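Local coordinates for coat protein (Tobacco streak virus, PDB 4Y6T) that builds the virus shell, probably a T=3 icosahedral capsid, and binds RNA, probably including the 3' end of the viral genome, at residues V26-K31 and E53-I58; A32-A37 and D136-Q141; D41-I46 and E132-A137; S60-Y65 and I147-P152; R66-F71 and S108-L113. One frame throughout, in Å; residues are numbered along the deposited sequence.

The strand orders of the two antiparallel sheets are those of a viral jelly roll, and all five contacts sit on or beside it. Contacts 1, 4 and 5 map one sheet: contacts 1 and 4 have centres 9 Å apart and are joined by backbone bonds between 26-31 and 147-152, while contacts 4 and 5 both use strand 63-73, their centres 15 Å apart. Contacts 2 and 3, centres 9 Å apart, share D136 and A137 and gather the loops at the other end; contacts 3 and 4 are separated by 31 Å between centres. Contact 5, and W27 of contact 1, also meet the second subunit.

Contact 1: residues V26-K31 and E53-I58; sequences VWVTRK and EGIPEI
Two flat groups mark the ends of this contact, the carboxylate of E57 and the guanidinium of R30. V28 stands over one face of the carboxylate, its CG1 lying 3.9 Å from E57 CD and almost straight above that carbon. At the other end E53 O approaches the R30 guanidinium obliquely; NH1 is 3.5 Å from E53 O, but the angle is too poor for a hydrogen bond. Between the two lies I55. Its CG2 branch, anti to the backbone N (chi1 -64° for CG1), meets V28 CG2 at 4.1 Å, and its CD1 touches R30 CB, also at 4.1 Å. No hydrogen bond crosses between the segments, so the association is apolar packing plus loose polar approach. The 53-58 side is shaped by a type I turn from I55 to I58, closed by I58 N to I55 O at 3.2 Å; in this turn the bent E57 chain runs antiparallel to the V28 side chain, past CG1. The two backbones run 152° apart without pairing as strands. On the other side of strand 25-30, W27 packs against W146 and A148 of strand 140-150 and against P157 of the second subunit. The arrangement is that of a loop, here the one following helix 48-52, laid over an edge strand of a jelly-roll sheet whose other neighbour, strand 140-150, bonds V28 to I147.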
# COMPACT_ATOMS: atom_id res chain seq x y z
N VAL A 26 9.44 9.70 -5.26
CA VAL A 26 8.75 8.58 -5.76
C VAL A 26 7.35 8.96 -6.17
O VAL A 26 6.78 9.93 -5.64
CB VAL A 26 8.60 7.46 -4.71
CG1 VAL A 26 9.99 6.85 -4.33
CG2 VAL A 26 7.87 7.97 -3.46
N TRP A 27 6.81 8.14 -7.05
CA TRP A 27 5.42 8.14 -7.34
C TRP A 27 4.67 7.30 -6.33
O TRP A 27 5.05 6.17 -6.03
CB TRP A 27 5.15 7.51 -8.73
CG TRP A 27 5.60 8.40 -9.84
CD1 TRP A 27 6.61 8.16 -10.67
CD2 TRP A 27 4.98 9.61 -10.28
NE1 TRP A 27 6.70 9.16 -11.58
CE2 TRP A 27 5.72 10.08 -11.35
CE3 TRP A 27 3.85 10.31 -9.88
CZ2 TRP A 27 5.39 11.27 -12.03
CZ3 TRP A 27 3.56 11.50 -10.48
CH2 TRP A 27 4.32 11.98 -11.55
N VAL A 28 3.50 7.78 -5.97
CA VAL A 28 2.45 6.93 -5.38
C VAL A 28 1.11 7.12 -6.08
O VAL A 28 0.92 8.11 -6.78
CB VAL A 28 2.26 7.24 -3.93
CG1 VAL A 28 3.53 6.86 -3.19
CG2 VAL A 28 1.92 8.70 -3.72
N THR A 29 0.23 6.12 -5.97
CA THR A 29 -1.05 6.14 -6.64
C THR A 29 -2.13 5.64 -5.73
O THR A 29 -1.88 4.92 -4.77
CB THR A 29 -1.05 5.34 -7.97
OG1 THR A 29 -2.26 5.56 -8.71
CG2 THR A 29 -0.87 3.83 -7.72
N ARG A 30 -3.35 6.10 -6.00
CA ARG A 30 -4.52 5.71 -5.25
C ARG A 30 -5.67 5.70 -6.24
O ARG A 30 -5.78 6.57 -7.10
CB ARG A 30 -4.77 6.69 -4.13
CG ARG A 30 -6.20 6.74 -3.64
CD ARG A 30 -6.31 7.64 -2.45
NE ARG A 30 -7.62 8.24 -2.41
CZ ARG A 30 -8.63 7.81 -1.68
NH1 ARG A 30 -8.47 6.77 -0.89
NH2 ARG A 30 -9.81 8.45 -1.75
N LYS A 31 -6.57 4.74 -6.07
CA LYS A 31 -7.70 4.58 -6.97
C LYS A 31 -8.70 5.71 -6.74
O LYS A 31 -8.83 6.22 -5.65
CB LYS A 31 -8.35 3.19 -6.78
CG LYS A 31 -7.42 2.05 -7.16
N GLU A 53 -5.61 10.92 1.34
CA GLU A 53 -6.07 10.14 2.48
C GLU A 53 -5.76 8.67 2.31
O GLU A 53 -6.10 8.05 1.31
CB GLU A 53 -7.58 10.26 2.68
CG GLU A 53 -8.18 9.43 3.84
CD GLU A 53 -7.99 10.03 5.25
OE1 GLU A 53 -8.20 11.26 5.45
OE2 GLU A 53 -7.65 9.25 6.19
N GLY A 54 -5.06 8.15 3.32
CA GLY A 54 -4.77 6.73 3.38
C GLY A 54 -3.55 6.25 2.61
O GLY A 54 -3.39 5.05 2.46
N ILE A 55 -2.71 7.16 2.10
CA ILE A 55 -1.52 6.74 1.41
C ILE A 55 -0.42 6.62 2.47
O ILE A 55 -0.08 7.55 3.18
CB ILE A 55 -1.15 7.70 0.31
CG1 ILE A 55 -2.25 7.72 -0.74
CG2 ILE A 55 0.15 7.28 -0.32
CD1 ILE A 55 -1.95 8.63 -1.93
N PRO A 56 0.09 5.42 2.65
CA PRO A 56 0.96 5.22 3.82
C PRO A 56 2.30 5.98 3.69
O PRO A 56 2.89 6.34 4.70
CB PRO A 56 1.17 3.69 3.86
CG PRO A 56 0.50 3.10 2.68
CD PRO A 56 -0.27 4.17 1.95
N GLU A 57 2.78 6.18 2.47
CA GLU A 57 4.07 6.85 2.25
C GLU A 57 4.03 8.32 2.63
O GLU A 57 5.03 8.97 2.63
CB GLU A 57 4.51 6.71 0.78
CG GLU A 57 4.85 5.30 0.34
CD GLU A 57 3.65 4.46 -0.12
OE1 GLU A 57 2.46 4.83 0.14
OE2 GLU A 57 3.91 3.40 -0.78
N ILE A 58 2.84 8.84 2.93
CA ILE A 58 2.67 10.24 3.18
C ILE A 58 2.47 10.49 4.66
O ILE A 58 1.63 9.85 5.34
CB ILE A 58 1.45 10.81 2.43
CG1 ILE A 58 1.77 10.94 0.96
CG2 ILE A 58 1.09 12.20 2.96
CD1 ILE A 58 0.54 11.16 0.08

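Contact 2: residues A32-A37 and D136-Q141; sequences ASEWSA and DAKRVQ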
# COMPACT_ATOMS: atom_id res chain seq x y z
N ALA A 32 -9.35 6.12 -7.79
CA ALA A 32 -10.44 7.10 -7.69
C ALA A 32 -11.79 6.40 -7.75
O ALA A 32 -11.98 5.44 -8.49
CB ALA A 32 -10.40 8.07 -8.85
N SER A 33 -12.72 6.87 -6.95
CA SER A 33 -14.08 6.28 -6.92
C SER A 33 -14.87 6.68 -8.14
O SER A 33 -14.69 7.76 -8.67
CB SER A 33 -14.81 6.77 -5.68
OG SER A 33 -13.96 6.67 -4.56
N GLU A 34 -15.75 5.79 -8.61
CA GLU A 34 -16.81 6.19 -9.56
C GLU A 34 -17.66 7.28 -8.94
O GLU A 34 -17.89 7.30 -7.73
CB GLU A 34 -17.75 5.05 -9.91
CG GLU A 34 -17.18 4.07 -10.91
CD GLU A 34 -18.16 2.96 -11.26
OE1 GLU A 34 -19.37 3.27 -11.44
OE2 GLU A 34 -17.67 1.80 -11.36
N TRP A 35 -18.14 8.16 -9.80
CA TRP A 35 -19.07 9.18 -9.36
C TRP A 35 -20.53 8.68 -9.54
O TRP A 35 -20.95 8.27 -10.62
CB TRP A 35 -18.88 10.42 -10.20
CG TRP A 35 -17.58 11.18 -10.00
CD1 TRP A 35 -16.44 10.72 -9.42
CD2 TRP A 35 -17.31 12.49 -10.41
NE1 TRP A 35 -15.46 11.71 -9.46
CE2 TRP A 35 -15.95 12.78 -10.10
CE3 TRP A 35 -18.06 13.46 -11.04
CZ2 TRP A 35 -15.38 14.03 -10.32
CZ3 TRP A 35 -17.49 14.69 -11.31
CH2 TRP A 35 -16.16 14.97 -10.93
N SER A 36 -21.28 8.74 -8.47
CA SER A 36 -22.72 8.38 -8.47
C SER A 36 -23.57 9.54 -9.00
O SER A 36 -23.13 10.69 -8.99
CB SER A 36 -23.16 8.03 -7.04
OG SER A 36 -23.37 9.23 -6.26
N ALA A 37 -24.77 9.23 -9.46
CA ALA A 37 -25.75 10.25 -9.76
C ALA A 37 -26.06 11.06 -8.53
O ALA A 37 -25.79 10.67 -7.40
CB ALA A 37 -27.04 9.63 -10.24
N ASP A 136 -25.47 13.20 -13.93
CA ASP A 136 -25.43 11.77 -14.30
C ASP A 136 -24.33 11.01 -13.55
O ASP A 136 -23.27 11.57 -13.26
CB ASP A 136 -25.19 11.57 -15.79
CG ASP A 136 -26.38 11.98 -16.66
OD1 ASP A 136 -27.34 12.63 -16.14
OD2 ASP A 136 -26.30 11.68 -17.89
N ALA A 137 -24.62 9.75 -13.27
CA ALA A 137 -23.64 8.87 -12.79
C ALA A 137 -22.54 8.74 -13.82
O ALA A 137 -22.81 8.85 -15.01
CB ALA A 137 -24.24 7.52 -12.54
N LYS A 138 -21.31 8.54 -13.33
CA LYS A 138 -20.13 8.45 -14.19
C LYS A 138 -19.89 9.66 -15.09
O LYS A 138 -19.24 9.54 -16.11
CB LYS A 138 -20.16 7.18 -14.98
CG LYS A 138 -20.29 5.95 -14.10
CD LYS A 138 -19.96 4.71 -14.89
CE LYS A 138 -20.76 3.50 -14.45
NZ LYS A 138 -20.23 2.28 -15.16
N ARG A 139 -20.46 10.81 -14.76
CA ARG A 139 -20.36 11.98 -15.67
C ARG A 139 -18.84 12.39 -15.87
O ARG A 139 -18.46 12.91 -16.94
CB ARG A 139 -21.16 13.15 -15.16
CG ARG A 139 -20.77 13.58 -13.75
CD ARG A 139 -21.76 14.54 -13.18
NE ARG A 139 -21.45 14.76 -11.76
CZ ARG A 139 -21.72 13.92 -10.77
NH1 ARG A 139 -22.41 12.80 -11.00
NH2 ARG A 139 -21.38 14.23 -9.52
N VAL A 140 -18.01 12.11 -14.86
CA VAL A 140 -16.62 12.15 -14.98
C VAL A 140 -16.12 10.83 -14.47
O VAL A 140 -16.39 10.47 -13.36
CB VAL A 140 -15.99 13.29 -14.15
CG1 VAL A 140 -14.47 13.26 -14.25
CG2 VAL A 140 -16.48 14.64 -14.64
N GLN A 141 -15.25 10.19 -15.25
CA GLN A 141 -14.59 8.97 -14.85
C GLN A 141 -13.07 9.22 -14.78
O GLN A 141 -12.42 9.46 -15.81
CB GLN A 141 -14.85 7.88 -15.89
CG GLN A 141 -16.33 7.60 -16.10
CD GLN A 141 -16.61 6.67 -17.31
OE1 GLN A 141 -16.22 5.50 -17.36
NE2 GLN A 141 -17.29 7.22 -18.29
O HOH W 1 -14.53 9.05 -11.49
O HOH W 2 -17.31 8.10 -12.42
O HOH W 3 -22.05 12.37 -7.27
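A type II turn from D136 to R139, with K138 at positive phi (56°), presents K138 N to W35 O in a nearly straight bond of 2.7 Å and 178°. A137 CA lies close to the same carbonyl, and A37 CB reaches A137 CB at 4.2 Å. W35 contributes the largest share of the buried surface. V140 lies over one indole face: CB is 3.6 Å from the centroid of the six-membered ring, a CH-pi contact, and V140 O sits above the rim of the same ring system. R139 comes in at the edge of the indole, so that W35 CE3 lies over one face of the guanidinium, the two planes 56° apart. These contacts tie the loop after strand 25-30 to the start of strand 140-150, its neighbour in the jelly-roll sheet. The R139 plane is fixed through NH1, which donates to S36 O at 3.0 Å and to D136 O at 2.7 Å; both acceptors lie in the guanidinium plane, while NH1 stands above each carbonyl plane. D136 O also receives R139 N, from the opposite face. R139 NH2 has a salt bridge to D44, and a water links it to S36 O. Another water accepts from W35 N and donates to V140 O. On the exposed side E34 and K138 run side by side, E34 OE1 3.3 Å from K138 CE and 3.9 Å from K138 NZ, a long salt bridge.

Contact 3: residues D41-I46 and E132-A137; sequences DTNDAI and ERRRDA
R134 grips D41 side-on, NE and NH2 both donating to OD1 at 3.0 Å. The bonds tie the loop leading into strand 45-47 to the loop after strand 125-127, neighbouring strands of one jelly-roll sheet. OD1 is met on its syn side, the carboxylate and guanidinium planes are only 24° apart, and NE adds a weak bond to OD2. N43 OD1 takes a further bond from NH2 at 3.2 Å, but here the donor stands above the amide plane. The bend in the R134 chain (chi3 37°) turns the guanidinium edge toward both acceptors. D41 CB lies over one face of the R135 guanidinium, and a water accepting from R135 NE donates to D41 OD2. In the next shell R134 NH1 donates to L130 O, N43 ND2 bonds D92, and R135 NH1 bonds T39 O. D44, whose OD1 is held by K38 and R139, reaches the backbone of the type I turn R133-D136 through its other oxygen: one water donates to D44 OD2 and R134 O, each 2.6 Å from the water oxygen.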
# COMPACT_ATOMS: atom_id res chain seq x y z
N ASP A 41 -28.11 20.04 -8.57
CA ASP A 41 -27.24 20.53 -9.59
C ASP A 41 -26.19 21.48 -8.97
O ASP A 41 -26.49 22.61 -8.57
CB ASP A 41 -28.03 21.22 -10.68
CG ASP A 41 -27.12 21.72 -11.80
OD1 ASP A 41 -26.00 22.13 -11.39
OD2 ASP A 41 -27.43 21.66 -13.03
N THR A 42 -24.96 20.98 -8.86
CA THR A 42 -23.79 21.74 -8.40
C THR A 42 -22.62 21.30 -9.22
O THR A 42 -22.61 20.23 -9.76
CB THR A 42 -23.39 21.49 -6.92
OG1 THR A 42 -23.39 20.10 -6.64
CG2 THR A 42 -24.35 22.14 -5.92
N ASN A 43 -21.58 22.12 -9.22
CA ASN A 43 -20.34 21.70 -9.77
C ASN A 43 -19.78 20.61 -8.90
O ASN A 43 -20.22 20.40 -7.80
CB ASN A 43 -19.37 22.82 -9.75
CG ASN A 43 -19.75 23.90 -10.72
OD1 ASN A 43 -20.31 23.66 -11.80
ND2 ASN A 43 -19.42 25.10 -10.37
N ASP A 44 -18.80 19.89 -9.40
CA ASP A 44 -18.19 18.75 -8.62
C ASP A 44 -16.78 19.11 -8.13
O ASP A 44 -16.07 19.87 -8.76
CB ASP A 44 -18.11 17.64 -9.59
CG ASP A 44 -19.47 17.02 -9.92
OD1 ASP A 44 -20.23 16.63 -8.97
OD2 ASP A 44 -19.82 16.98 -11.14
N ALA A 45 -16.40 18.62 -6.96
CA ALA A 45 -15.09 18.93 -6.37
C ALA A 45 -14.50 17.77 -5.61
O ALA A 45 -15.25 17.10 -4.89
CB ALA A 45 -15.19 20.09 -5.43
N ILE A 46 -13.20 17.47 -5.87
CA ILE A 46 -12.39 16.48 -5.12
C ILE A 46 -11.29 17.18 -4.38
O ILE A 46 -10.35 17.66 -5.00
CB ILE A 46 -11.76 15.47 -6.05
CG1 ILE A 46 -13.01 14.73 -6.40
CG2 ILE A 46 -10.87 14.47 -5.32
CD1 ILE A 46 -13.15 13.57 -7.32
N GLU A 132 -23.22 19.93 -19.46
CA GLU A 132 -24.45 19.18 -19.47
C GLU A 132 -24.26 17.86 -18.81
O GLU A 132 -23.15 17.52 -18.40
CB GLU A 132 -24.98 19.06 -20.92
CG GLU A 132 -24.29 18.03 -21.73
CD GLU A 132 -24.63 18.08 -23.25
OE1 GLU A 132 -25.69 18.71 -23.69
OE2 GLU A 132 -23.81 17.43 -23.99
N ARG A 133 -25.37 17.16 -18.63
CA ARG A 133 -25.40 15.94 -17.86
C ARG A 133 -24.72 16.10 -16.52
O ARG A 133 -24.08 15.19 -16.03
CB ARG A 133 -24.76 14.85 -18.61
CG ARG A 133 -25.41 14.59 -19.97
CD ARG A 133 -25.06 13.20 -20.51
NE ARG A 133 -24.48 13.27 -21.86
CZ ARG A 133 -25.14 13.21 -23.02
NH1 ARG A 133 -26.48 13.17 -23.06
NH2 ARG A 133 -24.44 13.24 -24.15
N ARG A 134 -24.98 17.22 -15.87
CA ARG A 134 -24.31 17.58 -14.64
C ARG A 134 -24.61 16.69 -13.48
O ARG A 134 -23.92 16.75 -12.47
CB ARG A 134 -24.67 18.99 -14.27
CG ARG A 134 -24.30 19.94 -15.38
CD ARG A 134 -24.59 21.40 -15.30
NE ARG A 134 -24.45 21.98 -13.98
CZ ARG A 134 -23.41 22.70 -13.56
NH1 ARG A 134 -22.32 22.90 -14.32
NH2 ARG A 134 -23.40 23.17 -12.32
N ARG A 135 -25.63 15.83 -13.59
CA ARG A 135 -26.00 14.98 -12.44
C ARG A 135 -25.87 13.53 -12.74
O ARG A 135 -26.14 12.68 -11.89
CB ARG A 135 -27.43 15.33 -11.95
CG ARG A 135 -27.56 16.83 -11.60
CD ARG A 135 -28.85 17.31 -10.94
NE ARG A 135 -29.63 17.98 -11.99
CZ ARG A 135 -30.88 18.31 -11.86
NH1 ARG A 135 -31.47 18.14 -10.70
NH2 ARG A 135 -31.49 18.87 -12.87
N ASP A 136 -25.47 13.20 -13.93
CA ASP A 136 -25.43 11.77 -14.30
C ASP A 136 -24.33 11.01 -13.55
O ASP A 136 -23.27 11.57 -13.26
CB ASP A 136 -25.19 11.57 -15.79
CG ASP A 136 -26.38 11.98 -16.66
OD1 ASP A 136 -27.34 12.63 -16.14
OD2 ASP A 136 -26.30 11.68 -17.89
N ALA A 137 -24.62 9.75 -13.27
CA ALA A 137 -23.64 8.87 -12.79
C ALA A 137 -22.54 8.74 -13.82
O ALA A 137 -22.81 8.85 -15.01
CB ALA A 137 -24.24 7.52 -12.54
O HOH W 4 -28.60 19.62 -14.16
O HOH W 5 -21.57 17.91 -12.81

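Contact 4: residues S60-Y65 and I147-P152; sequences SETKFY and IAISKP
F64 and I149 face each other as an antiparallel non-hydrogen-bonded pair, their side chains side by side on one face of the sheet with F64 CD2 3.7 Å from I149 CG2. I147 CG2 meets the ring at its edge, 3.8 Å from F64 CD2, and T62 CG2 packs on I149 CB at 3.7 Å. F48 adds an edge-to-face contact to the F64 ring. Turned from this cluster, Y65 lays its ring edge along the backbone of 148-150, CE2 3.7 Å from S150 N. Backbone bonds join Y65 N to A148 O and S150 N to K63 O. The pairing then passes to a side chain: S150 OG, set between the backbone N and the carbonyl carbon (chi1 47°), accepts from K63 N at 2.8 Å and 172°. Farther out a water donates to T62 OG1 and S150 O, while T62 OG1 also bonds N59 N. With strand 25-30 on the far side of 147-150, this is the central strand pair of a jelly-roll sheet, apolar toward helix 48-52.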
# COMPACT_ATOMS: atom_id res chain seq x y z
N SER A 60 3.50 14.02 7.67
CA SER A 60 3.46 15.47 7.84
C SER A 60 4.69 16.16 7.36
O SER A 60 4.69 17.35 7.25
CB SER A 60 3.23 15.84 9.32
OG SER A 60 4.35 15.44 10.08
N GLU A 61 5.75 15.43 7.08
CA GLU A 61 6.94 16.05 6.54
C GLU A 61 7.10 15.85 5.02
O GLU A 61 8.14 16.18 4.46
CB GLU A 61 8.18 15.50 7.27
CG GLU A 61 8.22 15.84 8.76
CD GLU A 61 9.52 15.46 9.45
OE1 GLU A 61 10.35 14.68 8.91
OE2 GLU A 61 9.73 16.01 10.56
N THR A 62 6.11 15.22 4.40
CA THR A 62 6.23 14.84 3.00
C THR A 62 6.13 16.09 2.16
O THR A 62 5.29 16.93 2.43
CB THR A 62 5.12 13.87 2.57
OG1 THR A 62 5.24 12.65 3.30
CG2 THR A 62 5.20 13.57 1.11
N LYS A 63 6.98 16.22 1.15
CA LYS A 63 6.90 17.31 0.23
C LYS A 63 6.27 16.82 -1.04
O LYS A 63 6.56 15.71 -1.51
CB LYS A 63 8.30 17.83 -0.03
CG LYS A 63 8.92 18.64 1.13
CD LYS A 63 10.46 18.57 1.14
CE LYS A 63 10.99 17.36 1.97
NZ LYS A 63 12.31 16.77 1.56
N PHE A 64 5.45 17.66 -1.66
CA PHE A 64 4.71 17.29 -2.86
C PHE A 64 5.15 18.05 -4.11
O PHE A 64 5.24 19.25 -4.06
CB PHE A 64 3.20 17.54 -2.65
CG PHE A 64 2.59 16.68 -1.58
CD1 PHE A 64 2.75 17.02 -0.24
CD2 PHE A 64 1.81 15.56 -1.91
CE1 PHE A 64 2.17 16.25 0.75
CE2 PHE A 64 1.23 14.79 -0.92
CZ PHE A 64 1.41 15.13 0.40
N TYR A 65 5.25 17.36 -5.22
CA TYR A 65 5.74 17.95 -6.39
C TYR A 65 4.81 17.96 -7.55
O TYR A 65 4.68 18.97 -8.22
CB TYR A 65 7.07 17.22 -6.80
CG TYR A 65 8.11 17.35 -5.75
CD1 TYR A 65 8.86 18.49 -5.67
CD2 TYR A 65 8.25 16.41 -4.76
CE1 TYR A 65 9.84 18.64 -4.68
CE2 TYR A 65 9.18 16.56 -3.75
CZ TYR A 65 9.97 17.70 -3.73
OH TYR A 65 10.89 17.88 -2.75
N ILE A 147 0.89 10.85 -7.71
CA ILE A 147 1.46 11.91 -6.96
C ILE A 147 2.96 11.70 -6.82
O ILE A 147 3.39 10.66 -6.36
CB ILE A 147 0.85 11.98 -5.59
CG1 ILE A 147 -0.67 11.72 -5.73
CG2 ILE A 147 1.17 13.33 -4.97
CD1 ILE A 147 -1.41 11.74 -4.45
N ALA A 148 3.73 12.69 -7.21
CA ALA A 148 5.21 12.66 -6.99
C ALA A 148 5.53 13.32 -5.67
O ALA A 148 5.14 14.43 -5.45
CB ALA A 148 5.91 13.42 -8.10
N ILE A 149 6.15 12.58 -4.77
CA ILE A 149 6.43 13.06 -3.43
C ILE A 149 7.90 12.74 -3.01
O ILE A 149 8.59 11.92 -3.69
CB ILE A 149 5.53 12.38 -2.41
CG1 ILE A 149 5.73 10.89 -2.46
CG2 ILE A 149 4.08 12.72 -2.70
CD1 ILE A 149 5.11 10.15 -1.30
N SER A 150 8.36 13.39 -1.94
CA SER A 150 9.67 13.08 -1.34
C SER A 150 9.61 11.66 -0.79
O SER A 150 8.59 11.26 -0.20
CB SER A 150 9.97 14.02 -0.20
OG SER A 150 8.83 14.13 0.66
N LYS A 151 10.67 10.90 -1.02
CA LYS A 151 10.76 9.51 -0.55
C LYS A 151 10.51 9.45 0.91
O LYS A 151 10.99 10.30 1.68
CB LYS A 151 12.07 8.79 -0.94
CG LYS A 151 13.32 9.19 -0.22
CD LYS A 151 14.47 8.23 -0.56
N PRO A 152 9.73 8.48 1.31
CA PRO A 152 9.59 8.38 2.76
C PRO A 152 10.67 7.55 3.34
O PRO A 152 11.49 6.89 2.65
CB PRO A 152 8.34 7.55 2.96
CG PRO A 152 8.31 6.69 1.74
CD PRO A 152 9.01 7.42 0.61
O HOH W 6 7.08 10.96 1.91

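Contact 5: residues R66-F71 and S108-L113; sequences RLLIGF and SRDFDL
R66 reaches D110 across two antiparallel neighbours of a jelly-roll sheet, strands 63-73 and 107-117. Its CB and CG pass D110 OD1, CB at 3.7 Å. The bend at chi3 (65°) brings NE and NH2 side-on to one oxygen, D110 OD2, at 3.0 and 2.7 Å. Both nitrogens come from the same carboxylate face, at 130° and 138°, so the salt bridge is short but skewed. L68 CD2 sits over the face of this carboxylate, 3.5 Å from D110 CG, on the side from which R66 approaches. On the sheet face of these residues, R66 packs on L162 and L68 on F161 of the second subunit, and S108 OG bonds V163 O there. Four backbone bonds hold the register, L67-F111 and I69-R109 each bonding both ways. The other face is mainly apolar, R109 apart; L67, I69 and F111 meet I126 of the opposing sheet. L113 CD1 touches L67 CB at 3.8 Å, and L67 CD2 lies beside F111 CD2. R109 CG lies over one face of the F111 ring near the rim, the R109 guanidinium goes on to D166 of the second subunit, and I69 CD1 sits at the ring's edge, 4.0 Å from F111 CE2.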
# COMPACT_ATOMS: atom_id res chain seq x y z
N ARG A 66 4.15 16.85 -7.81
CA ARG A 66 3.27 16.76 -8.94
C ARG A 66 2.05 15.92 -8.64
O ARG A 66 2.16 14.90 -7.95
CB ARG A 66 4.00 16.11 -10.11
CG ARG A 66 5.19 16.89 -10.56
CD ARG A 66 6.09 16.11 -11.48
NE ARG A 66 5.43 15.78 -12.72
CZ ARG A 66 5.93 14.96 -13.65
NH1 ARG A 66 7.11 14.36 -13.49
NH2 ARG A 66 5.26 14.76 -14.76
N LEU A 67 0.91 16.35 -9.17
CA LEU A 67 -0.32 15.54 -9.11
C LEU A 67 -0.76 15.37 -10.54
O LEU A 67 -0.96 16.37 -11.24
CB LEU A 67 -1.38 16.28 -8.29
CG LEU A 67 -2.80 15.75 -8.50
CD1 LEU A 67 -2.90 14.33 -8.05
CD2 LEU A 67 -3.87 16.60 -7.84
N LEU A 68 -0.89 14.13 -10.97
CA LEU A 68 -1.39 13.85 -12.31
C LEU A 68 -2.80 13.27 -12.22
O LEU A 68 -3.06 12.38 -11.40
CB LEU A 68 -0.57 12.77 -13.03
CG LEU A 68 0.94 12.83 -12.94
CD1 LEU A 68 1.53 11.74 -13.79
CD2 LEU A 68 1.45 14.20 -13.38
N ILE A 69 -3.70 13.82 -13.01
CA ILE A 69 -5.02 13.24 -13.16
C ILE A 69 -5.29 13.00 -14.59
O ILE A 69 -4.75 13.69 -15.50
CB ILE A 69 -6.12 14.08 -12.55
CG1 ILE A 69 -6.36 15.31 -13.34
CG2 ILE A 69 -5.82 14.52 -11.09
CD1 ILE A 69 -7.68 15.98 -12.96
N GLY A 70 -6.11 11.99 -14.81
CA GLY A 70 -6.62 11.71 -16.15
C GLY A 70 -8.08 11.33 -16.08
O GLY A 70 -8.52 10.69 -15.07
N PHE A 71 -8.87 11.80 -17.05
CA PHE A 71 -10.30 11.54 -17.00
C PHE A 71 -10.95 11.63 -18.35
O PHE A 71 -10.39 12.13 -19.32
CB PHE A 71 -11.00 12.47 -16.04
CG PHE A 71 -10.95 13.90 -16.44
CD1 PHE A 71 -11.93 14.45 -17.25
CD2 PHE A 71 -9.96 14.71 -15.97
CE1 PHE A 71 -11.90 15.81 -17.58
CE2 PHE A 71 -9.89 16.02 -16.34
CZ PHE A 71 -10.86 16.60 -17.13
N SER A 108 -5.91 15.01 -19.47
CA SER A 108 -5.02 14.87 -18.31
C SER A 108 -4.49 16.18 -17.94
O SER A 108 -4.66 17.15 -18.63
CB SER A 108 -3.86 13.93 -18.60
OG SER A 108 -3.09 14.41 -19.72
N ARG A 109 -3.87 16.23 -16.76
CA ARG A 109 -3.26 17.43 -16.32
C ARG A 109 -2.21 17.04 -15.32
O ARG A 109 -2.41 16.14 -14.50
CB ARG A 109 -4.29 18.37 -15.67
CG ARG A 109 -3.79 19.74 -15.30
CD ARG A 109 -3.28 20.50 -16.51
NE ARG A 109 -2.95 21.90 -16.20
CZ ARG A 109 -2.55 22.77 -17.11
NH1 ARG A 109 -2.48 22.43 -18.40
NH2 ARG A 109 -2.21 23.99 -16.73
N ASP A 110 -1.12 17.79 -15.34
CA ASP A 110 -0.03 17.60 -14.39
C ASP A 110 -0.05 18.86 -13.57
O ASP A 110 0.42 19.89 -14.04
CB ASP A 110 1.29 17.46 -15.16
CG ASP A 110 2.56 17.40 -14.26
OD1 ASP A 110 2.44 17.74 -13.06
OD2 ASP A 110 3.66 16.98 -14.79
N PHE A 111 -0.59 18.79 -12.36
CA PHE A 111 -0.60 19.93 -11.49
C PHE A 111 0.70 20.03 -10.71
O PHE A 111 1.16 19.07 -10.14
CB PHE A 111 -1.73 19.85 -10.48
CG PHE A 111 -3.08 19.92 -11.06
CD1 PHE A 111 -3.61 21.12 -11.40
CD2 PHE A 111 -3.84 18.77 -11.27
CE1 PHE A 111 -4.89 21.17 -11.93
CE2 PHE A 111 -5.10 18.82 -11.81
CZ PHE A 111 -5.62 20.03 -12.16
N ASP A 112 1.27 21.21 -10.72
CA ASP A 112 2.51 21.48 -10.00
C ASP A 112 2.15 21.75 -8.56
O ASP A 112 1.33 22.61 -8.30
CB ASP A 112 3.15 22.75 -10.62
CG ASP A 112 4.49 23.13 -9.97
OD1 ASP A 112 4.91 22.59 -8.94
OD2 ASP A 112 5.16 23.98 -10.56
N LEU A 113 2.76 21.04 -7.62
CA LEU A 113 2.45 21.21 -6.23
C LEU A 113 3.53 21.94 -5.49
O LEU A 113 3.44 22.18 -4.28
CB LEU A 113 2.23 19.87 -5.61
CG LEU A 113 1.12 19.04 -6.27
CD1 LEU A 113 1.00 17.67 -5.65
CD2 LEU A 113 -0.22 19.78 -6.11